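Local atomic coordinates of UL37 (Suid herpesvirus 1, PDB entry 4K70), a protein that probably plays an essential role, as part of the herpesvirus inner tegument, in controlling viral trafficking, and is seen here as its N-terminal half. Residues G74-D85 with D173-Y183. Sequence-based numbering, arbitrary orientation.
Sequences GLALWRLRHDWD and DMDFVQDGLRY. With CA (calcium ion), chain E.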
loop_
_atom_site.group_PDB
_atom_site.type_symbol
_atom_site.label_atom_id
_atom_site.label_comp_id
_atom_site.label_asym_id
_atom_site.label_seq_id
_atom_site.Cartn_x
_atom_site.Cartn_y
_atom_site.Cartn_z
ATOM N N GLY A 74 15.615 -20.639 -7.095
ATOM C CA GLY A 74 14.806 -20.044 -6.046
ATOM C C GLY A 74 15.633 -19.327 -4.999
ATOM O O GLY A 74 15.288 -18.224 -4.568
ATOM N N LEU A 75 16.730 -19.950 -4.592
ATOM C CA LEU A 75 17.619 -19.356 -3.607
ATOM C C LEU A 75 18.197 -18.040 -4.111
ATOM O O LEU A 75 18.357 -17.108 -3.336
ATOM C CB LEU A 75 18.760 -20.316 -3.260
ATOM C CG LEU A 75 18.370 -21.609 -2.537
ATOM C CD1 LEU A 75 19.585 -22.532 -2.399
ATOM C CD2 LEU A 75 17.763 -21.281 -1.174
ATOM N N ALA A 76 18.502 -17.976 -5.404
ATOM C CA ALA A 76 19.062 -16.767 -6.016
ATOM C C ALA A 76 18.022 -15.654 -6.102
ATOM O O ALA A 76 18.334 -14.481 -5.930
ATOM C CB ALA A 76 19.612 -17.085 -7.409
ATOM N N LEU A 77 16.781 -16.028 -6.373
ATOM C CA LEU A 77 15.708 -15.051 -6.502
ATOM C C LEU A 77 15.256 -14.516 -5.148
ATOM O O LEU A 77 14.701 -13.418 -5.065
ATOM C CB LEU A 77 14.516 -15.674 -7.231
ATOM C CG LEU A 77 14.334 -15.506 -8.738
ATOM C CD1 LEU A 77 15.619 -15.094 -9.427
ATOM C CD2 LEU A 77 13.781 -16.795 -9.340
ATOM N N TRP A 78 15.506 -15.282 -4.091
ATOM C CA TRP A 78 14.926 -14.997 -2.774
ATOM C C TRP A 78 15.360 -13.651 -2.201
ATOM O O TRP A 78 14.571 -12.939 -1.567
ATOM C CB TRP A 78 15.320 -16.088 -1.782
ATOM C CG TRP A 78 14.311 -16.353 -0.692
ATOM C CD1 TRP A 78 13.868 -15.478 0.261
ATOM C CD2 TRP A 78 13.645 -17.601 -0.429
ATOM N NE1 TRP A 78 12.957 -16.104 1.095
ATOM C CE2 TRP A 78 12.811 -17.407 0.693
ATOM C CE3 TRP A 78 13.683 -18.866 -1.033
ATOM C CZ2 TRP A 78 12.012 -18.429 1.218
ATOM C CZ3 TRP A 78 12.887 -19.882 -0.506
ATOM C CH2 TRP A 78 12.068 -19.656 0.609
ATOM N N ARG A 79 16.631 -13.315 -2.382
ATOM C CA ARG A 79 17.151 -12.073 -1.819
ATOM C C ARG A 79 17.356 -11.032 -2.907
ATOM O O ARG A 79 18.253 -10.203 -2.823
ATOM C CB ARG A 79 18.446 -12.325 -1.045
ATOM C CG ARG A 79 18.256 -13.058 0.281
ATOM C CD ARG A 79 19.538 -13.769 0.731
ATOM N NE ARG A 79 19.861 -14.910 -0.126
ATOM C CZ ARG A 79 20.028 -16.161 0.303
ATOM N NH1 ARG A 79 19.922 -16.449 1.595
ATOM N NH2 ARG A 79 20.308 -17.130 -0.565
ATOM N N LEU A 80 16.497 -11.061 -3.916
ATOM C CA LEU A 80 16.653 -10.201 -5.083
ATOM C C LEU A 80 16.211 -8.749 -4.823
ATOM O O LEU A 80 15.138 -8.502 -4.278
ATOM C CB LEU A 80 15.878 -10.801 -6.258
ATOM C CG LEU A 80 16.192 -10.286 -7.656
ATOM C CD1 LEU A 80 17.629 -10.624 -8.005
ATOM C CD2 LEU A 80 15.222 -10.886 -8.660
ATOM N N ARG A 81 17.048 -7.791 -5.204
ATOM C CA ARG A 81 16.665 -6.383 -5.163
ATOM C C ARG A 81 16.432 -5.867 -6.581
ATOM O O ARG A 81 17.382 -5.641 -7.337
ATOM C CB ARG A 81 17.720 -5.524 -4.459
ATOM C CG ARG A 81 17.233 -4.087 -4.215
ATOM C CD ARG A 81 18.353 -3.079 -4.069
ATOM N NE ARG A 81 19.052 -3.194 -2.797
ATOM C CZ ARG A 81 18.573 -2.757 -1.635
ATOM N NH1 ARG A 81 17.366 -2.195 -1.565
ATOM N NH2 ARG A 81 19.298 -2.908 -0.534
ATOM N N HIS A 82 15.165 -5.697 -6.938
ATOM C CA HIS A 82 14.792 -5.297 -8.283
ATOM C C HIS A 82 14.209 -3.895 -8.257
ATOM O O HIS A 82 13.398 -3.574 -7.394
ATOM C CB HIS A 82 13.752 -6.269 -8.862
ATOM C CG HIS A 82 13.182 -5.823 -10.173
ATOM N ND1 HIS A 82 13.975 -5.475 -11.250
ATOM C CD2 HIS A 82 11.905 -5.661 -10.582
ATOM C CE1 HIS A 82 13.206 -5.120 -12.262
ATOM N NE2 HIS A 82 11.942 -5.223 -11.881
ATOM N N ASP A 83 14.624 -3.056 -9.199
ATOM C CA ASP A 83 14.114 -1.692 -9.275
ATOM C C ASP A 83 12.809 -1.698 -10.053
ATOM O O ASP A 83 12.822 -1.776 -11.274
ATOM C CB ASP A 83 15.135 -0.792 -9.979
ATOM C CG ASP A 83 14.739 0.671 -9.956
ATOM O OD1 ASP A 83 13.621 0.999 -9.481
ATOM O OD2 ASP A 83 15.552 1.492 -10.412
ATOM N N TRP A 84 11.677 -1.613 -9.348
ATOM C CA TRP A 84 10.376 -1.778 -9.994
ATOM C C TRP A 84 9.961 -0.643 -10.912
ATOM O O TRP A 84 9.024 -0.791 -11.699
ATOM C CB TRP A 84 9.274 -2.093 -8.955
ATOM C CG TRP A 84 9.270 -3.533 -8.597
ATOM C CD1 TRP A 84 9.628 -4.091 -7.398
ATOM C CD2 TRP A 84 8.931 -4.619 -9.460
ATOM N NE1 TRP A 84 9.496 -5.459 -7.457
ATOM C CE2 TRP A 84 9.078 -5.809 -8.720
ATOM C CE3 TRP A 84 8.499 -4.701 -10.792
ATOM C CZ2 TRP A 84 8.814 -7.072 -9.265
ATOM C CZ3 TRP A 84 8.248 -5.958 -11.341
ATOM C CH2 TRP A 84 8.404 -7.123 -10.574
ATOM N N ASP A 85 10.666 0.484 -10.828
ATOM C CA ASP A 85 10.490 1.559 -11.799
ATOM C C ASP A 85 10.788 1.110 -13.227
ATOM O O ASP A 85 10.301 1.704 -14.190
ATOM C CB ASP A 85 11.362 2.769 -11.418
ATOM C CG ASP A 85 10.948 3.370 -10.088
ATOM O OD1 ASP A 85 9.744 3.649 -9.917
ATOM O OD2 ASP A 85 11.812 3.527 -9.200
ATOM N N ASP A 173 7.680 -14.720 0.383
ATOM C CA ASP A 173 8.698 -14.117 1.225
ATOM C C ASP A 173 9.894 -13.581 0.411
ATOM O O ASP A 173 10.829 -13.048 0.986
ATOM C CB ASP A 173 9.200 -15.126 2.259
ATOM C CG ASP A 173 10.123 -14.498 3.303
ATOM O OD1 ASP A 173 9.703 -13.529 3.965
ATOM O OD2 ASP A 173 11.274 -14.971 3.459
ATOM N N MET A 174 9.890 -13.735 -0.909
ATOM C CA MET A 174 11.057 -13.289 -1.686
ATOM C C MET A 174 11.060 -11.765 -1.783
ATOM O O MET A 174 10.010 -11.145 -1.951
ATOM C CB MET A 174 11.097 -13.918 -3.075
ATOM C CG MET A 174 11.108 -15.460 -3.058
ATOM S SD MET A 174 11.504 -16.102 -4.674
ATOM C CE MET A 174 11.675 -17.861 -4.303
ATOM N N ASP A 175 12.239 -11.162 -1.684
ATOM C CA ASP A 175 12.335 -9.701 -1.619
ATOM C C ASP A 175 11.680 -8.987 -2.798
ATOM O O ASP A 175 10.980 -7.989 -2.610
ATOM C CB ASP A 175 13.790 -9.248 -1.448
ATOM C CG ASP A 175 14.379 -9.678 -0.112
ATOM O OD1 ASP A 175 13.600 -9.989 0.809
ATOM O OD2 ASP A 175 15.620 -9.711 0.019
ATOM N N PHE A 176 11.905 -9.470 -4.014
ATOM C CA PHE A 176 11.316 -8.792 -5.168
ATOM C C PHE A 176 9.777 -8.776 -5.132
ATOM O O PHE A 176 9.140 -7.846 -5.635
ATOM C CB PHE A 176 11.854 -9.345 -6.498
ATOM C CG PHE A 176 11.344 -10.713 -6.843
ATOM C CD1 PHE A 176 12.005 -11.851 -6.398
ATOM C CD2 PHE A 176 10.223 -10.862 -7.643
ATOM C CE1 PHE A 176 11.544 -13.115 -6.729
ATOM C CE2 PHE A 176 9.750 -12.130 -7.974
ATOM C CZ PHE A 176 10.415 -13.257 -7.516
ATOM N N VAL A 177 9.175 -9.795 -4.528
ATOM C CA VAL A 177 7.724 -9.807 -4.401
ATOM C C VAL A 177 7.233 -8.748 -3.419
ATOM O O VAL A 177 6.280 -8.023 -3.696
ATOM C CB VAL A 177 7.190 -11.180 -3.963
ATOM C CG1 VAL A 177 5.740 -11.045 -3.519
ATOM C CG2 VAL A 177 7.331 -12.196 -5.111
ATOM N N GLN A 178 7.873 -8.681 -2.261
ATOM C CA GLN A 178 7.498 -7.714 -1.234
ATOM C C GLN A 178 7.765 -6.274 -1.695
ATOM O O GLN A 178 6.999 -5.356 -1.377
ATOM C CB GLN A 178 8.225 -8.036 0.077
ATOM C CG GLN A 178 7.804 -9.387 0.635
ATOM C CD GLN A 178 6.324 -9.392 0.959
ATOM O OE1 GLN A 178 5.792 -8.374 1.388
ATOM N NE2 GLN A 178 5.654 -10.522 0.745
ATOM N N ASP A 179 8.842 -6.085 -2.460
ATOM C CA ASP A 179 9.107 -4.788 -3.076
ATOM C C ASP A 179 8.042 -4.464 -4.118
ATOM O O ASP A 179 7.621 -3.316 -4.235
ATOM C CB ASP A 179 10.497 -4.749 -3.736
ATOM C CG ASP A 179 11.633 -4.729 -2.717
ATOM O OD1 ASP A 179 11.376 -4.392 -1.540
ATOM O OD2 ASP A 179 12.781 -5.061 -3.094
ATOM N N GLY A 180 7.614 -5.469 -4.880
ATOM C CA GLY A 180 6.620 -5.257 -5.925
ATOM C C GLY A 180 5.260 -4.895 -5.344
ATOM O O GLY A 180 4.523 -4.083 -5.908
ATOM N N LEU A 181 4.904 -5.527 -4.229
ATOM C CA LEU A 181 3.664 -5.183 -3.511
ATOM C C LEU A 181 3.657 -3.718 -3.054
ATOM O O LEU A 181 2.654 -3.008 -3.186
ATOM C CB LEU A 181 3.500 -6.089 -2.300
ATOM C CG LEU A 181 3.265 -7.571 -2.619
ATOM C CD1 LEU A 181 3.183 -8.400 -1.351
ATOM C CD2 LEU A 181 1.996 -7.739 -3.462
ATOM N N ARG A 182 4.777 -3.278 -2.500
ATOM C CA ARG A 182 4.950 -1.864 -2.142
ATOM C C ARG A 182 4.723 -0.938 -3.333
ATOM O O ARG A 182 4.051 0.094 -3.225
ATOM C CB ARG A 182 6.345 -1.632 -1.569
ATOM C CG ARG A 182 6.688 -0.153 -1.316
ATOM C CD ARG A 182 8.110 -0.041 -0.793
ATOM N NE ARG A 182 8.734 1.248 -1.079
ATOM C CZ ARG A 182 8.835 2.251 -0.209
ATOM N NH1 ARG A 182 8.334 2.124 1.016
ATOM N NH2 ARG A 182 9.428 3.388 -0.570
ATOM N N TYR A 183 5.282 -1.318 -4.477
ATOM C CA TYR A 183 5.159 -0.534 -5.692
ATOM C C TYR A 183 3.729 -0.463 -6.182
ATOM O O TYR A 183 3.262 0.594 -6.604
ATOM C CB TYR A 183 6.049 -1.130 -6.796
ATOM C CG TYR A 183 6.155 -0.267 -8.035
ATOM C CD1 TYR A 183 7.138 0.728 -8.132
ATOM C CD2 TYR A 183 5.274 -0.429 -9.102
ATOM C CE1 TYR A 183 7.245 1.521 -9.257
ATOM C CE2 TYR A 183 5.374 0.370 -10.238
ATOM C CZ TYR A 183 6.362 1.337 -10.309
ATOM O OH TYR A 183 6.474 2.130 -11.432
HETATM CA CA CA E . 14.255 3.451 -9.436
HETATM O O HOH W 1 12.975 -5.975 -5.558
HETATM O O HOH W 2 13.775 -2.694 -4.299
HETATM O O HOH W 3 7.849 4.098 -11.504
#
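Phe176 packs its ring against Leu77 and Leu80: CE1 lies 4.0 Å from Leu77 CB, Leu77 O sits at the ring edge, and Leu80 CB approaches obliquely. Its CG sits between the backbone N and the carbonyl carbon (chi1 72°), which turns the ring toward the end of helix 63-78. Beside it, the extended Met174 chain crosses Trp78 at about a right angle; its CG lies over one face of the indole, 4.2 Å from the five-membered-ring centroid, and its sulfur adds an oblique Met-aromatic contact. Trp84 is sandwiched, with Gly180 CA over one face and His82 CD2 over the other. That CA stands 3.6 Å from the pyrrole centroid, a closeness consistent with glycine having no side chain there. Trp84 CB in turn rests over the face of Tyr183.

Both indole N-H groups are used. Trp84 NE1 bonds Phe176 O at 3.0 Å, in the carbonyl plane, on an oxygen that also accepts from Gly180 N. Trp78 NE1 meets Asp173 OD2 at 3.1 Å, nearly straight (172°), on the anti side but 29° out of the plane of a carboxylate that also pairs with Arg476 and Arg480 of helix 464-481. Asp175 N, in the first turn of helix 175-188, donates to Trp78 O (2.9 Å). Farther out, one water links His82 N to Asp179 OD2. Asp83 OD1 and OD2 and Asp85 OD2 each bind calcium at 2.5 Å. Direct bonds thus fix the two tryptophans, whereas His82 reaches Asp179 through water and calcium ties Asp83 to Asp85 within 74-85 alone.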